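Long-range contacts in 1,4-dihydroxy-2-naphthoyl-CoA hydrolase (Synechocystis sp., PDB 4K00), which catalyses the hydrolysis of 1,4-dihydroxy-2-naphthoyl-CoA to 1,4-dihydroxy-2-naphthoate and CoA, a step on the route to phylloquinone (vitamin K1): residues Gly55-Pro60 / Cys116-Glu121; Ile66-Pro71 / Leu106-Gln111; Arg77-Leu82 / Glu97-Glu102. All coordinates share one frame; numbering follows the deposited sequence.

Overall arrangement
All three contacts are antiparallel strand pairings of one hotdog sheet. Interactions 1 and 2 hold the same two strands, 57-68 and 106-118, at places whose centres lie about 31 Å apart on opposite sides of the chain's centre. Interaction 1 is a surface contact, held by backbone bonds and apolar side chains. Interaction 2 is partly buried; it adds a salt bridge and reaches the second subunit. Interaction 3, also partly buried, pairs the hairpin strands 77-86 and 91-100, with apolar residues on its helix-facing side and a mix of apolar, polar and charged groups, with waters, on the other side and at its end. It touches interaction 2, because strands 91-100 and 106-118 are sheet neighbours.

Interaction 1. Residues Gly55-Pro60 / Cys116-Glu121; sequences GDFALP and CIALPE
C116 reaches across to two side chains of the other strand, F57 and L59. Its sulfur, turned anti to the backbone N (chi1 -179°), comes to 3.9 Å from F57 CD1 and meets the ring obliquely in a sulfur-aromatic contact, while C116 CB rests against L59 CD2 at 3.7 Å. The F57 ring also extends along the partner strand: I117 O lies near the ring plane at its edge, and CE1 approaches A118 CB at 4.2 Å. A125, in a loop, lies against the same phenylalanine. This is where strand 57-68 of the hotdog sheet starts, just after helix 48-54, and it pairs antiparallel with the last residues of strand 106-118. A58 and I117 form the hydrogen-bonded pair, A58 N giving to I117 O (2.8 Å) and I117 N to A58 O (2.9 Å); F57 and A118 make the non-hydrogen-bonded pair on the other face. Past the ladder, L119 N reaches D56 O at 2.9 Å in a nearly straight bond (173° at the hydrogen), although the donor stands well above the carbonyl plane. L119 then lays its side chain against the strand, L119 CD1 lying 4.0 Å from A58 CB. I117 CG1 also packs on A58 CB, and the I117 side chain slants across the P60 ring, CD1 3.9 Å from P60 CG.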
ATOM      1  N   GLY A  55      -6.779  20.293 -14.030  1.00 35.71           N
ATOM      2  CA  GLY A  55      -6.343  19.474 -15.164  1.00 36.28           C
ATOM      3  C   GLY A  55      -5.546  20.233 -16.217  1.00 36.90           C
ATOM      4  O   GLY A  55      -5.306  19.717 -17.309  1.00 37.08           O
ATOM      5  N   ASP A  56      -5.136  21.458 -15.901  1.00 38.21           N
ATOM      6  CA  ASP A  56      -4.301  22.245 -16.815  1.00 38.80           C
ATOM      7  C   ASP A  56      -2.830  21.859 -16.663  1.00 34.21           C
ATOM      8  O   ASP A  56      -2.051  21.966 -17.618  1.00 29.66           O
ATOM      9  CB  ASP A  56      -4.420  23.746 -16.524  1.00 38.60           C
ATOM     10  CG  ASP A  56      -5.739  24.349 -16.982  1.00 38.71           C
ATOM     11  OD1 ASP A  56      -6.524  23.680 -17.692  1.00 37.04           O
ATOM     12  OD2 ASP A  56      -5.970  25.526 -16.621  1.00 37.01           O
ATOM     13  N   PHE A  57      -2.455  21.452 -15.449  1.00 30.06           N
ATOM     14  CA  PHE A  57      -1.082  21.086 -15.144  1.00 30.77           C
ATOM     15  C   PHE A  57      -1.002  19.777 -14.383  1.00 28.11           C
ATOM     16  O   PHE A  57      -1.969  19.321 -13.771  1.00 27.43           O
ATOM     17  CB  PHE A  57      -0.406  22.177 -14.309  1.00 31.41           C
ATOM     18  CG  PHE A  57      -0.411  23.508 -14.968  1.00 33.59           C
ATOM     19  CD1 PHE A  57       0.585  23.852 -15.866  1.00 34.70           C
ATOM     20  CD2 PHE A  57      -1.431  24.412 -14.720  1.00 38.99           C
ATOM     21  CE1 PHE A  57       0.571  25.079 -16.499  1.00 35.84           C
ATOM     22  CE2 PHE A  57      -1.450  25.646 -15.352  1.00 41.43           C
ATOM     23  CZ  PHE A  57      -0.447  25.978 -16.240  1.00 40.09           C
ATOM     24  N   ALA A  58       0.173  19.174 -14.416  1.00 25.72           N
ATOM     25  CA  ALA A  58       0.483  18.117 -13.495  1.00 24.31           C
ATOM     26  C   ALA A  58       1.755  18.458 -12.731  1.00 21.70           C
ATOM     27  O   ALA A  58       2.561  19.271 -13.181  1.00 21.64           O
ATOM     28  CB  ALA A  58       0.623  16.797 -14.238  1.00 26.53           C
ATOM     29  N   LEU A  59       1.915  17.846 -11.565  1.00 20.48           N
ATOM     30  CA  LEU A  59       3.147  17.975 -10.792  1.00 23.51           C
ATOM     31  C   LEU A  59       3.721  16.614 -10.468  1.00 22.23           C
ATOM     32  O   LEU A  59       3.785  16.223  -9.305  1.00 24.04           O
ATOM     33  CB  LEU A  59       2.907  18.701  -9.479  1.00 25.55           C
ATOM     34  CG  LEU A  59       2.685  20.204  -9.546  1.00 33.82           C
ATOM     35  CD1 LEU A  59       2.046  20.685  -8.249  1.00 35.72           C
ATOM     36  CD2 LEU A  59       4.004  20.913  -9.795  1.00 34.28           C
ATOM     37  N   PRO A  60       4.137  15.886 -11.501  1.00 21.77           N
ATOM     38  CA  PRO A  60       4.711  14.568 -11.295  1.00 23.06           C
ATOM     39  C   PRO A  60       6.037  14.631 -10.550  1.00 23.76           C
ATOM     40  O   PRO A  60       6.817  15.573 -10.708  1.00 20.90           O
ATOM     41  CB  PRO A  60       4.948  14.053 -12.706  1.00 23.09           C
ATOM     42  CG  PRO A  60       5.047  15.274 -13.548  1.00 23.86           C
ATOM     43  CD  PRO A  60       4.141  16.290 -12.910  1.00 21.68           C
ATOM     44  N   CYS A 116       6.646  20.756 -12.831  1.00 21.07           N
ATOM     45  CA  CYS A 116       5.355  21.185 -13.306  1.00 21.73           C
ATOM     46  C   CYS A 116       5.311  21.041 -14.814  1.00 22.94           C
ATOM     47  O   CYS A 116       6.192  21.544 -15.509  1.00 22.75           O
ATOM     48  CB  CYS A 116       5.114  22.630 -12.905  1.00 20.81           C
ATOM     49  SG  CYS A 116       3.516  23.275 -13.418  1.00 23.48           S
ATOM     50  N   ILE A 117       4.290  20.344 -15.312  1.00 22.23           N
ATOM     51  CA  ILE A 117       4.080  20.221 -16.751  1.00 24.93           C
ATOM     52  C   ILE A 117       2.669  20.642 -17.151  1.00 26.15           C
ATOM     53  O   ILE A 117       1.697  20.386 -16.434  1.00 24.94           O
ATOM     54  CB  ILE A 117       4.342  18.790 -17.256  1.00 27.95           C
ATOM     55  CG1 ILE A 117       3.482  17.781 -16.495  1.00 28.37           C
ATOM     56  CG2 ILE A 117       5.811  18.435 -17.106  1.00 29.73           C
ATOM     57  CD1 ILE A 117       3.577  16.361 -17.016  1.00 28.56           C
ATOM     58  N   ALA A 118       2.574  21.297 -18.299  1.00 26.76           N
ATOM     59  CA  ALA A 118       1.285  21.617 -18.890  1.00 30.91           C
ATOM     60  C   ALA A 118       0.724  20.380 -19.574  1.00 33.48           C
ATOM     61  O   ALA A 118       1.465  19.623 -20.200  1.00 32.77           O
ATOM     62  CB  ALA A 118       1.429  22.754 -19.878  1.00 33.16           C
ATOM     63  N   LEU A 119      -0.580  20.172 -19.432  1.00 36.10           N
ATOM     64  CA  LEU A 119      -1.258  19.038 -20.057  1.00 36.98           C
ATOM     65  C   LEU A 119      -2.126  19.548 -21.198  1.00 38.52           C
ATOM     66  O   LEU A 119      -2.590  20.686 -21.166  1.00 37.38           O
ATOM     67  CB  LEU A 119      -2.129  18.308 -19.028  1.00 36.19           C
ATOM     68  CG  LEU A 119      -1.407  17.713 -17.824  1.00 37.00           C
ATOM     69  CD1 LEU A 119      -2.406  17.149 -16.821  1.00 38.15           C
ATOM     70  CD2 LEU A 119      -0.420  16.643 -18.274  1.00 36.77           C
ATOM     71  N   PRO A 120      -2.353  18.709 -22.222  1.00 42.83           N
ATOM     72  CA  PRO A 120      -1.997  17.293 -22.325  1.00 41.54           C
ATOM     73  C   PRO A 120      -0.598  17.028 -22.896  1.00 41.07           C
ATOM     74  O   PRO A 120      -0.146  15.879 -22.902  1.00 40.99           O
ATOM     75  CB  PRO A 120      -3.055  16.749 -23.290  1.00 43.21           C
ATOM     76  CG  PRO A 120      -3.374  17.899 -24.168  1.00 44.15           C
ATOM     77  CD  PRO A 120      -3.175  19.152 -23.363  1.00 42.35           C
ATOM     78  N   GLU A 121       0.073  18.078 -23.363  1.00 41.61           N
ATOM     79  CA  GLU A 121       1.313  17.936 -24.128  1.00 43.19           C
ATOM     80  C   GLU A 121       2.491  17.495 -23.264  1.00 41.87           C
ATOM     81  O   GLU A 121       3.502  17.026 -23.784  1.00 42.38           O
ATOM     82  CB  GLU A 121       1.651  19.246 -24.841  1.00 46.81           C
ATOM     83  CG  GLU A 121       1.861  20.429 -23.911  1.00 49.16           C
ATOM     84  CD  GLU A 121       0.580  21.198 -23.642  1.00 50.93           C
ATOM     85  OE1 GLU A 121      -0.498  20.566 -23.585  1.00 48.88           O
ATOM     86  OE2 GLU A 121       0.652  22.437 -23.488  1.00 49.25           O
TER

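Interaction 2. Residues Ile66-Pro71 / Leu106-Gln111; sequences IDFFAP and LLARAQ
In the hotdog sheet, strand 57-68 ends beside a classic beta bulge in strand 106-118, where L107 and A108 both face I98, and D67 and R109 face each other just beyond it. Besides the two backbone bonds of this hydrogen-bonded pair, their side chains run side by side: R109 NE meets D67 OD2 at 2.8 Å on its anti side, standing 24° out of the carboxylate plane, and NH2 adds a weak bond to the same oxygen. D67 OD1 is taken by H63 of the second subunit, so both carboxylate oxygens are engaged. With CG set between the backbone N and the carbonyl carbon (chi1 72°), R109 passes CG by F69 CZ at 3.9 Å, and the chain then runs extended to NE; the ring slants across L106 too, CE2 lying 3.6 Å from L106 CD2. As the strand peels off, L107 O accepts both F69 N (2.7 Å) and A70 N (3.3 Å), which arrive from the same face of its carbonyl plane. Opposite the salt bridge, I66 CB packs on A110 CB at 3.8 Å on the face packed against helix 26-43. I66 and D67 also pair antiparallel with a strand of the second subunit, giving the continuous, subunit-spanning sheet typical of hotdog-fold thioesterase dimers.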
ATOM      1  N   ILE A  66      16.576   7.233  -1.829  1.00 17.75           N
ATOM      2  CA  ILE A  66      16.576   7.048  -0.382  1.00 19.10           C
ATOM      3  C   ILE A  66      17.696   6.103   0.026  1.00 19.46           C
ATOM      4  O   ILE A  66      17.938   5.105  -0.645  1.00 19.46           O
ATOM      5  CB  ILE A  66      15.192   6.572   0.118  1.00 18.40           C
ATOM      6  CG1 ILE A  66      15.172   6.380   1.639  1.00 18.82           C
ATOM      7  CG2 ILE A  66      14.769   5.264  -0.558  1.00 22.69           C
ATOM      8  CD1 ILE A  66      13.772   6.514   2.210  1.00 18.93           C
ATOM      9  N   ASP A  67      18.405   6.450   1.107  1.00 20.20           N
ATOM     10  CA  ASP A  67      19.391   5.559   1.712  1.00 21.91           C
ATOM     11  C   ASP A  67      18.979   5.196   3.135  1.00 21.24           C
ATOM     12  O   ASP A  67      18.502   6.050   3.885  1.00 22.51           O
ATOM     13  CB  ASP A  67      20.765   6.225   1.755  1.00 24.21           C
ATOM     14  CG  ASP A  67      21.251   6.660   0.384  1.00 25.93           C
ATOM     15  OD1 ASP A  67      21.440   5.807  -0.504  1.00 26.15           O
ATOM     16  OD2 ASP A  67      21.437   7.866   0.198  1.00 26.00           O
ATOM     17  N   PHE A  68      19.170   3.934   3.498  1.00 19.46           N
ATOM     18  CA  PHE A  68      18.729   3.426   4.791  1.00 21.27           C
ATOM     19  C   PHE A  68      19.933   3.149   5.677  1.00 24.53           C
ATOM     20  O   PHE A  68      20.891   2.498   5.254  1.00 21.90           O
ATOM     21  CB  PHE A  68      17.885   2.163   4.603  1.00 23.10           C
ATOM     22  CG  PHE A  68      16.726   2.357   3.671  1.00 20.05           C
ATOM     23  CD1 PHE A  68      15.527   2.874   4.131  1.00 24.86           C
ATOM     24  CD2 PHE A  68      16.849   2.063   2.318  1.00 23.91           C
ATOM     25  CE1 PHE A  68      14.472   3.080   3.256  1.00 22.46           C
ATOM     26  CE2 PHE A  68      15.796   2.272   1.446  1.00 21.10           C
ATOM     27  CZ  PHE A  68      14.604   2.766   1.916  1.00 21.86           C
ATOM     28  N   PHE A  69      19.881   3.674   6.903  1.00 22.43           N
ATOM     29  CA  PHE A  69      20.983   3.576   7.836  1.00 23.71           C
ATOM     30  C   PHE A  69      20.640   2.624   8.986  1.00 24.37           C
ATOM     31  O   PHE A  69      21.504   1.919   9.501  1.00 24.40           O
ATOM     32  CB  PHE A  69      21.331   4.972   8.376  1.00 24.00           C
ATOM     33  CG  PHE A  69      21.648   5.971   7.302  1.00 25.92           C
ATOM     34  CD1 PHE A  69      22.614   5.696   6.351  1.00 31.39           C
ATOM     35  CD2 PHE A  69      20.975   7.177   7.234  1.00 25.19           C
ATOM     36  CE1 PHE A  69      22.906   6.605   5.353  1.00 29.08           C
ATOM     37  CE2 PHE A  69      21.269   8.090   6.239  1.00 26.27           C
ATOM     38  CZ  PHE A  69      22.225   7.801   5.296  1.00 26.19           C
ATOM     39  N   ALA A  70      19.377   2.612   9.400  1.00 19.92           N
ATOM     40  CA  ALA A  70      18.965   1.820  10.552  1.00 21.33           C
ATOM     41  C   ALA A  70      17.458   1.581  10.499  1.00 21.63           C
ATOM     42  O   ALA A  70      16.724   2.404   9.949  1.00 21.35           O
ATOM     43  CB  ALA A  70      19.344   2.538  11.834  1.00 21.49           C
ATOM     44  N   PRO A  71      16.994   0.450  11.055  1.00 21.71           N
ATOM     45  CA  PRO A  71      15.584   0.061  10.929  1.00 20.63           C
ATOM     46  C   PRO A  71      14.689   0.750  11.942  1.00 22.37           C
ATOM     47  O   PRO A  71      15.178   1.291  12.938  1.00 19.71           O
ATOM     48  CB  PRO A  71      15.615  -1.447  11.179  1.00 21.77           C
ATOM     49  CG  PRO A  71      16.776  -1.636  12.111  1.00 24.84           C
ATOM     50  CD  PRO A  71      17.797  -0.597  11.714  1.00 23.62           C
ATOM     51  N   LEU A 106      19.252   8.830  13.324  1.00 24.99           N
ATOM     52  CA  LEU A 106      18.970   8.938  11.894  1.00 27.38           C
ATOM     53  C   LEU A 106      18.750   7.567  11.248  1.00 25.10           C
ATOM     54  O   LEU A 106      19.640   6.705  11.239  1.00 26.27           O
ATOM     55  CB  LEU A 106      20.124   9.654  11.187  1.00 31.38           C
ATOM     56  CG  LEU A 106      19.933   9.897   9.689  1.00 28.37           C
ATOM     57  CD1 LEU A 106      18.872  10.960   9.444  1.00 31.06           C
ATOM     58  CD2 LEU A 106      21.260  10.306   9.071  1.00 34.36           C
ATOM     59  N   LEU A 107      17.568   7.386  10.682  1.00 21.14           N
ATOM     60  CA  LEU A 107      17.195   6.114  10.064  1.00 22.73           C
ATOM     61  C   LEU A 107      17.432   6.107   8.545  1.00 22.51           C
ATOM     62  O   LEU A 107      17.813   5.083   7.973  1.00 21.59           O
ATOM     63  CB  LEU A 107      15.733   5.829  10.361  1.00 21.31           C
ATOM     64  CG  LEU A 107      15.359   5.830  11.838  1.00 25.08           C
ATOM     65  CD1 LEU A 107      13.863   5.590  11.997  1.00 24.97           C
ATOM     66  CD2 LEU A 107      16.170   4.785  12.580  1.00 27.33           C
ATOM     67  N   ALA A 108      17.182   7.242   7.903  1.00 22.08           N
ATOM     68  CA  ALA A 108      17.202   7.331   6.442  1.00 22.67           C
ATOM     69  C   ALA A 108      17.334   8.781   5.996  1.00 22.04           C
ATOM     70  O   ALA A 108      16.915   9.695   6.697  1.00 22.03           O
ATOM     71  CB  ALA A 108      15.937   6.717   5.842  1.00 19.05           C
ATOM     72  N   ARG A 109      17.922   8.976   4.818  1.00 20.24           N
ATOM     73  CA  ARG A 109      17.874  10.257   4.110  1.00 18.44           C
ATOM     74  C   ARG A 109      17.276  10.005   2.723  1.00 20.71           C
ATOM     75  O   ARG A 109      17.416   8.912   2.170  1.00 20.70           O
ATOM     76  CB  ARG A 109      19.280  10.854   3.959  1.00 20.29           C
ATOM     77  CG  ARG A 109      20.151  10.110   2.949  1.00 22.55           C
ATOM     78  CD  ARG A 109      21.528  10.728   2.769  1.00 26.01           C
ATOM     79  NE  ARG A 109      22.330   9.934   1.844  1.00 28.41           N
ATOM     80  CZ  ARG A 109      23.563  10.234   1.456  1.00 33.32           C
ATOM     81  NH1 ARG A 109      24.167  11.317   1.918  1.00 30.62           N
ATOM     82  NH2 ARG A 109      24.196   9.441   0.599  1.00 40.15           N
ATOM     83  N   ALA A 110      16.603  11.006   2.169  1.00 19.23           N
ATOM     84  CA  ALA A 110      15.942  10.843   0.874  1.00 20.48           C
ATOM     85  C   ALA A 110      15.846  12.172   0.130  1.00 20.94           C
ATOM     86  O   ALA A 110      16.021  13.252   0.716  1.00 17.19           O
ATOM     87  CB  ALA A 110      14.550  10.242   1.056  1.00 17.82           C
ATOM     88  N   GLN A 111      15.578  12.070  -1.171  1.00 18.52           N
ATOM     89  CA  GLN A 111      15.277  13.219  -2.015  1.00 18.71           C
ATOM     90  C   GLN A 111      14.148  12.852  -2.962  1.00 20.73           C
ATOM     91  O   GLN A 111      14.060  11.709  -3.410  1.00 20.63           O
ATOM     92  CB  GLN A 111      16.491  13.622  -2.830  1.00 23.50           C
ATOM     93  CG  GLN A 111      17.606  14.245  -2.020  1.00 28.74           C
ATOM     94  CD  GLN A 111      18.660  14.909  -2.894  1.00 37.27           C
ATOM     95  OE1 GLN A 111      18.765  14.625  -4.090  1.00 37.82           O
ATOM     96  NE2 GLN A 111      19.457  15.794  -2.291  1.00 32.76           N
TER

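Interaction 3. Residues Arg77-Leu82 / Glu97-Glu102; sequences RLLVNL and EISQAE
R77 and E102 form the charged part of this contact, a salt bridge from NH2 to OE2 whose modelled distance is too short to trust in detail. Carboxylate and guanidinium planes stand 82° apart, and A101 CB lies over one guanidinium face, 3.4 Å from R77 NH1. The backbone bonds are regular: L79 pairs with S99 and N81 with E97, two bonds each, and A101 N reaches R77 O at 2.9 Å past the end of the strand. Two waters add bridges. One links R77 O to E102 N; the other accepts from N81 ND2, donates to E97 O and is hydrogen-bonded to S99 OG, 2.7 Å from the water oxygen, while N81 OD1 is held by T8. Among apolar contacts, L79 CG leans on A101 CB at 3.9 Å beyond the strand end; V80 CG2 meets I98 CG1 on the face away from L79, and L78 CD1 reaches I98 CG2. Q100, bent at chi2 (-78°), brings its amide across L78, OE1 lying 3.5 Å from CD2, while NE2 bonds to D76 OD2. With an alanine here, the D76 carboxylate would probably lose a hydrogen-bond donor and L78 CD2 its amide cover. The hairpin lies between strand 6-12, bonded to L78, V80 and L82, and strand 106-118 next to I98, with L78, V80 and I98 packed against helix 26-43.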
ATOM      1  N   ARG A  77       7.745   6.234  17.060  1.00 23.80           N
ATOM      2  CA  ARG A  77       7.364   7.567  16.633  1.00 24.15           C
ATOM      3  C   ARG A  77       8.550   8.232  15.945  1.00 23.87           C
ATOM      4  O   ARG A  77       9.632   8.353  16.522  1.00 26.38           O
ATOM      5  CB  ARG A  77       6.907   8.394  17.827  1.00 30.90           C
ATOM      6  CG  ARG A  77       6.225   9.694  17.435  1.00 43.72           C
ATOM      7  CD  ARG A  77       5.497  10.316  18.619  1.00 57.92           C
ATOM      8  NE  ARG A  77       6.386  10.503  19.761  1.00 68.89           N
ATOM      9  CZ  ARG A  77       7.188  11.554  19.918  1.00 69.77           C
ATOM     10  NH1 ARG A  77       7.208  12.518  19.003  1.00 64.71           N
ATOM     11  NH2 ARG A  77       7.969  11.640  20.986  1.00 71.31           N
ATOM     12  N   LEU A  78       8.338   8.641  14.703  1.00 19.18           N
ATOM     13  CA  LEU A  78       9.417   9.130  13.844  1.00 19.45           C
ATOM     14  C   LEU A  78       9.198  10.605  13.527  1.00 21.72           C
ATOM     15  O   LEU A  78       8.070  11.102  13.577  1.00 19.85           O
ATOM     16  CB  LEU A  78       9.471   8.329  12.549  1.00 19.20           C
ATOM     17  CG  LEU A  78       9.489   6.806  12.669  1.00 18.39           C
ATOM     18  CD1 LEU A  78       9.623   6.204  11.288  1.00 17.34           C
ATOM     19  CD2 LEU A  78      10.611   6.333  13.579  1.00 21.42           C
ATOM     20  N   LEU A  79      10.284  11.301  13.211  1.00 20.56           N
ATOM     21  CA  LEU A  79      10.217  12.640  12.637  1.00 20.76           C
ATOM     22  C   LEU A  79      10.764  12.588  11.218  1.00 19.75           C
ATOM     23  O   LEU A  79      11.815  12.000  10.969  1.00 17.55           O
ATOM     24  CB  LEU A  79      11.045  13.614  13.476  1.00 23.44           C
ATOM     25  CG  LEU A  79      10.636  13.736  14.945  1.00 23.84           C
ATOM     26  CD1 LEU A  79      11.598  14.629  15.707  1.00 25.68           C
ATOM     27  CD2 LEU A  79       9.215  14.265  15.046  1.00 26.49           C
ATOM     28  N   VAL A  80      10.032  13.184  10.288  1.00 17.99           N
ATOM     29  CA  VAL A  80      10.540  13.401   8.938  1.00 16.75           C
ATOM     30  C   VAL A  80      10.781  14.879   8.745  1.00 19.08           C
ATOM     31  O   VAL A  80       9.835  15.674   8.733  1.00 18.74           O
ATOM     32  CB  VAL A  80       9.547  12.953   7.856  1.00 18.66           C
ATOM     33  CG1 VAL A  80      10.201  13.087   6.479  1.00 19.12           C
ATOM     34  CG2 VAL A  80       9.072  11.530   8.111  1.00 19.79           C
ATOM     35  N   ASN A  81      12.051  15.249   8.625  1.00 18.69           N
ATOM     36  CA  ASN A  81      12.415  16.635   8.453  1.00 19.95           C
ATOM     37  C   ASN A  81      12.680  16.929   7.005  1.00 20.42           C
ATOM     38  O   ASN A  81      13.475  16.257   6.365  1.00 22.36           O
ATOM     39  CB  ASN A  81      13.647  16.986   9.289  1.00 22.93           C
ATOM     40  CG  ASN A  81      13.278  17.360  10.704  1.00 27.29           C
ATOM     41  OD1 ASN A  81      12.695  18.420  10.946  1.00 34.93           O
ATOM     42  ND2 ASN A  81      13.589  16.490  11.643  1.00 32.59           N
ATOM     43  N   LEU A  82      11.997  17.951   6.512  1.00 20.45           N
ATOM     44  CA  LEU A  82      11.905  18.222   5.095  1.00 20.05           C
ATOM     45  C   LEU A  82      12.468  19.618   4.846  1.00 19.29           C
ATOM     46  O   LEU A  82      12.149  20.566   5.565  1.00 17.76           O
ATOM     47  CB  LEU A  82      10.440  18.137   4.635  1.00 19.46           C
ATOM     48  CG  LEU A  82      10.066  18.861   3.340  1.00 21.15           C
ATOM     49  CD1 LEU A  82      10.668  18.142   2.141  1.00 22.51           C
ATOM     50  CD2 LEU A  82       8.551  18.947   3.196  1.00 21.16           C
ATOM     51  N   GLU A  97      15.207  13.982   6.036  1.00 18.85           N
ATOM     52  CA  GLU A  97      15.848  13.077   6.988  1.00 22.15           C
ATOM     53  C   GLU A  97      14.794  12.466   7.883  1.00 21.36           C
ATOM     54  O   GLU A  97      13.923  13.182   8.381  1.00 18.89           O
ATOM     55  CB  GLU A  97      16.833  13.826   7.884  1.00 27.03           C
ATOM     56  CG  GLU A  97      17.987  14.481   7.161  1.00 31.70           C
ATOM     57  CD  GLU A  97      19.122  14.832   8.106  1.00 39.10           C
ATOM     58  OE1 GLU A  97      18.843  15.295   9.228  1.00 38.04           O
ATOM     59  OE2 GLU A  97      20.289  14.622   7.736  1.00 41.84           O
ATOM     60  N   ILE A  98      14.879  11.146   8.081  1.00 18.17           N
ATOM     61  CA  ILE A  98      13.947  10.435   8.955  1.00 18.63           C
ATOM     62  C   ILE A  98      14.683   9.950  10.193  1.00 18.80           C
ATOM     63  O   ILE A  98      15.711   9.269  10.097  1.00 18.10           O
ATOM     64  CB  ILE A  98      13.284   9.230   8.251  1.00 18.78           C
ATOM     65  CG1 ILE A  98      12.656   9.669   6.930  1.00 19.44           C
ATOM     66  CG2 ILE A  98      12.225   8.600   9.152  1.00 19.68           C
ATOM     67  CD1 ILE A  98      12.110   8.523   6.099  1.00 20.41           C
ATOM     68  N   SER A  99      14.155  10.311  11.355  1.00 18.35           N
ATOM     69  CA  SER A  99      14.806   9.994  12.608  1.00 20.00           C
ATOM     70  C   SER A  99      13.790   9.484  13.624  1.00 21.72           C
ATOM     71  O   SER A  99      12.590   9.747  13.497  1.00 19.39           O
ATOM     72  CB  SER A  99      15.518  11.232  13.156  1.00 22.80           C
ATOM     73  OG  SER A  99      14.594  12.298  13.314  1.00 26.07           O
ATOM     74  N   GLN A 100      14.280   8.774  14.635  1.00 21.97           N
ATOM     75  CA  GLN A 100      13.490   8.490  15.839  1.00 24.23           C
ATOM     76  C   GLN A 100      13.244   9.770  16.623  1.00 25.63           C
ATOM     77  O   GLN A 100      14.161  10.562  16.837  1.00 26.38           O
ATOM     78  CB  GLN A 100      14.219   7.484  16.720  1.00 27.23           C
ATOM     79  CG  GLN A 100      14.385   6.111  16.089  1.00 26.55           C
ATOM     80  CD  GLN A 100      13.111   5.290  16.146  1.00 23.50           C
ATOM     81  OE1 GLN A 100      12.117   5.708  16.719  1.00 25.63           O
ATOM     82  NE2 GLN A 100      13.137   4.122  15.536  1.00 23.38           N
ATOM     83  N   ALA A 101      12.006   9.980  17.051  1.00 25.65           N
ATOM     84  CA  ALA A 101      11.642  11.235  17.680  1.00 30.02           C
ATOM     85  C   ALA A 101      12.423  11.404  18.979  1.00 36.04           C
ATOM     86  O   ALA A 101      12.871  12.498  19.296  1.00 41.01           O
ATOM     87  CB  ALA A 101      10.143  11.295  17.943  1.00 31.51           C
ATOM     88  N   GLU A 102      12.591  10.318  19.724  1.00 35.49           N
ATOM     89  CA  GLU A 102      13.087  10.420  21.098  1.00 43.28           C
ATOM     90  C   GLU A 102      14.613  10.414  21.143  1.00 41.20           C
ATOM     91  O   GLU A 102      15.229  11.248  21.802  1.00 45.08           O
ATOM     92  CB  GLU A 102      12.544   9.266  21.942  1.00 48.02           C
ATOM     93  CG  GLU A 102      11.027   9.143  21.915  1.00 54.59           C
ATOM     94  CD  GLU A 102      10.337  10.118  22.855  1.00 69.17           C
ATOM     95  OE1 GLU A 102      10.980  10.568  23.832  1.00 66.95           O
ATOM     96  OE2 GLU A 102       9.148  10.432  22.615  1.00 69.96           O
TER
HETATM   97  O   HOH W   1      11.121   7.888  19.166  1.00 30.76           O
HETATM   98  O   HOH W   2      14.781  13.815  11.086  1.00 24.12           O